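PDB 3LEW: SusD-like carbohydrate binding protein, which probably binds carbohydrate at the bacterial outer membrane as a SusD-family nutrient-binding protein. Local coordinates for residues K24-G29 and G119-L124; K221-S226 and L360-A365. All blocks are in the same frame, centred on the assembly; numbering follows the deposited sequence.

Interaction 1: K24-G29 and G119-L124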
loop_
_atom_site.group_PDB
_atom_site.type_symbol
_atom_site.label_atom_id
_atom_site.label_comp_id
_atom_site.label_asym_id
_atom_site.label_seq_id
_atom_site.Cartn_x
_atom_site.Cartn_y
_atom_site.Cartn_z
ATOM N N LYS A 24 15.833 -19.834 -5.104
ATOM C CA LYS A 24 14.911 -20.501 -4.205
ATOM C C LYS A 24 14.792 -19.742 -2.890
ATOM O O LYS A 24 13.695 -19.592 -2.362
ATOM C CB LYS A 24 15.302 -21.935 -3.949
ATOM C CG LYS A 24 14.245 -22.701 -3.153
ATOM N N VAL A 25 15.917 -19.280 -2.346
ATOM C CA VAL A 25 15.860 -18.474 -1.129
ATOM C C VAL A 25 15.058 -17.183 -1.317
ATOM O O VAL A 25 14.245 -16.751 -0.438
ATOM C CB VAL A 25 17.257 -18.198 -0.572
ATOM C CG1 VAL A 25 17.173 -17.242 0.639
ATOM C CG2 VAL A 25 17.947 -19.510 -0.211
ATOM N N LEU A 26 15.290 -16.506 -2.440
ATOM C CA LEU A 26 14.524 -15.309 -2.740
ATOM C C LEU A 26 13.029 -15.584 -2.882
ATOM O O LEU A 26 12.185 -14.788 -2.384
ATOM C CB LEU A 26 15.065 -14.639 -4.003
ATOM C CG LEU A 26 15.147 -13.132 -4.128
ATOM C CD1 LEU A 26 15.865 -12.554 -2.857
ATOM C CD2 LEU A 26 15.946 -12.806 -5.409
ATOM N N ASN A 27 12.686 -16.686 -3.554
ATOM C CA ASN A 27 11.275 -17.066 -3.732
ATOM C C ASN A 27 10.643 -17.339 -2.376
ATOM O O ASN A 27 9.477 -16.966 -2.150
ATOM C CB ASN A 27 11.128 -18.329 -4.596
ATOM C CG ASN A 27 11.495 -18.105 -6.050
ATOM O OD1 ASN A 27 11.559 -16.964 -6.517
ATOM N ND2 ASN A 27 11.741 -19.223 -6.785
ATOM N N GLY A 28 11.401 -17.989 -1.482
ATOM C CA GLY A 28 10.902 -18.278 -0.123
ATOM C C GLY A 28 10.660 -17.004 0.689
ATOM O O GLY A 28 9.625 -16.870 1.389
ATOM N N GLY A 29 11.597 -16.054 0.596
ATOM C CA GLY A 29 11.447 -14.724 1.183
ATOM C C GLY A 29 10.179 -14.025 0.716
ATOM O O GLY A 29 9.447 -13.411 1.508
ATOM N N GLY A 119 20.139 -8.402 -8.859
ATOM C CA GLY A 119 19.242 -7.270 -9.025
ATOM C C GLY A 119 17.892 -7.446 -8.349
ATOM O O GLY A 119 17.363 -6.537 -7.717
ATOM N N GLN A 120 17.344 -8.645 -8.468
ATOM C CA GLN A 120 16.074 -8.933 -7.854
ATOM C C GLN A 120 16.147 -8.871 -6.288
ATOM O O GLN A 120 15.211 -8.387 -5.628
ATOM C CB GLN A 120 15.525 -10.270 -8.343
ATOM C CG GLN A 120 15.011 -10.230 -9.798
ATOM C CD GLN A 120 14.598 -11.573 -10.333
ATOM O OE1 GLN A 120 15.242 -12.614 -10.043
ATOM N NE2 GLN A 120 13.554 -11.565 -11.188
ATOM N N ALA A 121 17.236 -9.379 -5.729
ATOM C CA ALA A 121 17.493 -9.318 -4.290
ATOM C C ALA A 121 17.642 -7.886 -3.805
ATOM O O ALA A 121 17.054 -7.505 -2.800
ATOM C CB ALA A 121 18.724 -10.176 -3.919
ATOM N N LEU A 122 18.356 -7.069 -4.567
ATOM C CA LEU A 122 18.496 -5.639 -4.236
ATOM C C LEU A 122 17.183 -4.889 -4.335
ATOM O O LEU A 122 16.902 -4.030 -3.499
ATOM C CB LEU A 122 19.549 -4.983 -5.164
ATOM C CG LEU A 122 21.035 -5.294 -4.872
ATOM C CD1 LEU A 122 21.957 -4.908 -6.089
ATOM C CD2 LEU A 122 21.519 -4.580 -3.564
ATOM N N ALA A 123 16.373 -5.195 -5.359
ATOM C CA ALA A 123 15.090 -4.507 -5.578
ATOM C C ALA A 123 14.116 -4.834 -4.442
ATOM O O ALA A 123 13.481 -3.928 -3.899
ATOM C CB ALA A 123 14.498 -4.867 -6.980
ATOM N N LEU A 124 14.047 -6.110 -4.046
ATOM C CA LEU A 124 13.187 -6.512 -2.916
ATOM C C LEU A 124 13.678 -5.858 -1.632
ATOM O O LEU A 124 12.877 -5.355 -0.837
ATOM C CB LEU A 124 13.111 -8.029 -2.770
ATOM C CG LEU A 124 12.163 -8.598 -1.669
ATOM C CD1 LEU A 124 10.744 -8.071 -1.785
ATOM C CD2 LEU A 124 12.171 -10.112 -1.719
#
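Two helices of the N-terminal helical part of the SusD fold, 19-35 and 111-135, pack here through L26, which reaches across to A121 and Q120. Both tips of the leucine do the touching. L26 CD1 lies 3.9 Å from A121 CB. L26 CD2 sits against the backbone, 3.7 Å from A121 N, and comes within 3.9 Å of Q120 CB. CD1 thus meets the CA and CB of A121, while CD2 lies nearer the peptide link between Q120 and A121. The CA atoms of L26 and A121 are 6.9 Å apart, an approach consistent with the small side chain of A121. This is apolar helix-helix packing within the region matching the family named starch-binding associating with outer membrane, of the TPR clan. A121 also touches V100 of helix 81-103, so its small side chain lies against two neighbouring helices. Q120 gives the contact only the base of its side chain. Its CG is anti to the carbonyl carbon (chi1 -73°), and the chain runs on extended to a buried amide. There OE1 accepts from R116, and NE2 donates to I200 O and Y192 OH. With both methyls gone, an alanine in place of L26 is likely to leave a gap beside A121 and the base of Q120. L124, one turn on from Q120, packs against W30 and L33 of helix 19-35.

Interaction 2: K221-S226 and L360-A365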
loop_
_atom_site.group_PDB
_atom_site.type_symbol
_atom_site.label_atom_id
_atom_site.label_comp_id
_atom_site.label_asym_id
_atom_site.label_seq_id
_atom_site.Cartn_x
_atom_site.Cartn_y
_atom_site.Cartn_z
ATOM N N LYS A 221 14.297 12.631 -10.248
ATOM C CA LYS A 221 14.410 11.174 -10.402
ATOM C C LYS A 221 13.048 10.494 -10.594
ATOM O O LYS A 221 12.913 9.599 -11.411
ATOM C CB LYS A 221 15.144 10.589 -9.216
ATOM C CG LYS A 221 16.665 10.799 -9.256
ATOM C CD LYS A 221 17.361 9.974 -8.166
ATOM C CE LYS A 221 18.858 10.175 -8.280
ATOM N NZ LYS A 221 19.634 9.254 -7.438
ATOM N N ALA A 222 12.047 10.907 -9.820
ATOM C CA ALA A 222 10.703 10.322 -9.896
ATOM C C ALA A 222 10.129 10.527 -11.282
ATOM O O ALA A 222 9.527 9.621 -11.870
ATOM C CB ALA A 222 9.760 10.941 -8.824
ATOM N N LYS A 223 10.322 11.726 -11.809
ATOM C CA LYS A 223 9.916 12.032 -13.200
ATOM C C LYS A 223 10.672 11.154 -14.205
ATOM O O LYS A 223 10.075 10.610 -15.151
ATOM C CB LYS A 223 10.159 13.522 -13.500
ATOM C CG LYS A 223 10.168 13.880 -15.013
ATOM C CD LYS A 223 10.373 15.335 -15.278
ATOM C CE LYS A 223 10.556 15.637 -16.776
ATOM N NZ LYS A 223 10.591 17.106 -17.060
ATOM N N THR A 224 11.980 11.048 -14.032
ATOM C CA THR A 224 12.830 10.298 -14.982
ATOM C C THR A 224 12.435 8.837 -15.049
ATOM O O THR A 224 12.223 8.274 -16.144
ATOM C CB THR A 224 14.318 10.406 -14.619
ATOM O OG1 THR A 224 14.727 11.764 -14.791
ATOM C CG2 THR A 224 15.183 9.477 -15.496
ATOM N N TYR A 225 12.274 8.215 -13.887
ATOM C CA TYR A 225 11.988 6.798 -13.868
ATOM C C TYR A 225 10.538 6.524 -14.294
ATOM O O TYR A 225 10.269 5.536 -14.979
ATOM C CB TYR A 225 12.323 6.201 -12.516
ATOM C CG TYR A 225 13.801 6.289 -12.144
ATOM C CD1 TYR A 225 14.781 5.788 -12.989
ATOM C CD2 TYR A 225 14.199 6.853 -10.940
ATOM C CE1 TYR A 225 16.133 5.874 -12.650
ATOM C CE2 TYR A 225 15.541 6.934 -10.587
ATOM C CZ TYR A 225 16.498 6.452 -11.432
ATOM O OH TYR A 225 17.867 6.525 -11.137
ATOM N N SER A 226 9.580 7.370 -13.887
ATOM C CA SER A 226 8.180 7.130 -14.295
ATOM C C SER A 226 7.978 7.426 -15.793
ATOM O O SER A 226 7.180 6.735 -16.456
ATOM C CB SER A 226 7.211 7.918 -13.394
ATOM O OG SER A 226 7.480 9.305 -13.414
ATOM N N LEU A 360 8.051 20.009 -10.039
ATOM C CA LEU A 360 9.050 20.559 -10.942
ATOM C C LEU A 360 8.537 21.727 -11.804
ATOM O O LEU A 360 9.277 22.286 -12.610
ATOM C CB LEU A 360 9.549 19.448 -11.866
ATOM C CG LEU A 360 10.370 18.340 -11.192
ATOM C CD1 LEU A 360 10.640 17.214 -12.181
ATOM C CD2 LEU A 360 11.689 18.900 -10.682
ATOM N N ASN A 361 7.255 22.063 -11.648
ATOM C CA ASN A 361 6.587 23.041 -12.500
ATOM C C ASN A 361 6.620 22.745 -13.987
ATOM O O ASN A 361 6.694 23.642 -14.826
ATOM C CB ASN A 361 7.048 24.436 -12.159
ATOM C CG ASN A 361 6.092 25.074 -11.210
ATOM O OD1 ASN A 361 6.303 25.044 -9.996
ATOM N ND2 ASN A 361 4.968 25.579 -11.750
ATOM N N ASP A 362 6.549 21.454 -14.270
ATOM C CA ASP A 362 6.494 20.921 -15.644
ATOM C C ASP A 362 5.017 20.888 -16.083
ATOM O O ASP A 362 4.210 20.157 -15.500
ATOM C CB ASP A 362 7.124 19.536 -15.656
ATOM C CG ASP A 362 7.140 18.888 -17.036
ATOM O OD1 ASP A 362 6.331 19.280 -17.899
ATOM O OD2 ASP A 362 7.912 17.917 -17.218
ATOM N N PRO A 363 4.661 21.665 -17.102
ATOM C CA PRO A 363 3.252 21.721 -17.561
ATOM C C PRO A 363 2.623 20.401 -17.933
ATOM O O PRO A 363 1.376 20.288 -17.934
ATOM C CB PRO A 363 3.326 22.617 -18.805
ATOM C CG PRO A 363 4.598 23.325 -18.716
ATOM C CD PRO A 363 5.541 22.480 -17.949
ATOM N N ASP A 364 3.436 19.383 -18.239
ATOM C CA ASP A 364 2.896 18.074 -18.627
ATOM C C ASP A 364 2.165 17.343 -17.481
ATOM O O ASP A 364 1.433 16.405 -17.748
ATOM C CB ASP A 364 3.993 17.174 -19.228
ATOM C CG ASP A 364 3.421 15.943 -19.930
ATOM O OD1 ASP A 364 2.627 16.137 -20.890
ATOM O OD2 ASP A 364 3.765 14.786 -19.522
ATOM N N ALA A 365 2.328 17.799 -16.232
ATOM C CA ALA A 365 1.648 17.202 -15.098
ATOM C C ALA A 365 0.150 17.039 -15.352
ATOM O O ALA A 365 -0.431 15.997 -15.087
ATOM C CB ALA A 365 1.869 18.010 -13.826
#
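K223 of helix 219-232 meets the loop 360-365 with both halves of its side chain. The apolar half is the closely packed part. K223 CD lies 3.6 Å from L360 CD1, and K223 CB is 3.9 Å from the same methyl. Here L360 CD1 rests against the lysine methylenes rather than its charged end. The L360 side chain also touches W219 and E220, at the start of the same helix. K223 leaves its helix with CG anti to the backbone N (chi1 163°). The chain is extended from there on, which carries the ammonium past L360 to D362.

The polar half lies at the surface. K223 NZ gives a salt bridge and hydrogen bond to D362 OD2 at 2.8 Å. The ammonium comes in on the anti side of the carboxylate, 28° out of its plane, and the two side chains cross at about a right angle. No residue of this contact is fully buried, so the ion pair is probably weakened by solvent.

The other carboxylate oxygen works within the loop. D362 OD1 accepts from D364 N at 2.9 Å, with the N-H held above the carboxylate plane. One aspartate thus serves two partners, and the bond to D364 N probably limits its rotation. D364 OD2 in turn forms salt bridges with K357 and K368, one from each of the flanking helices.

The loop is a compact helix-to-helix connection. N361, with positive phi, follows helix 346-359 in a Schellman motif. D362 then opens a type I turn to A365. The turn leads into helix 365-376, with D362 capping D364 N.

From the N terminus, helix 19-35 comes first. Interaction 1 joins it to helix 111-135 and closes a loop of 89 intervening residues, more than half of them helical. The chain then runs through helices 170-187 and 202-215 to helix 219-232. There interaction 2 opens. It closes 133 residues later, after several short strands, at the link between helices 346-359 and 365-376. The two loops are in series and neither nest nor cross. The centres of interactions 1 and 2 lie about 30 Å apart, and the two contacts do not touch. Interaction 1 is a buried contact within the N-terminal helices. Interaction 2 is a surface contact that ties a later helix to the SusD-family region.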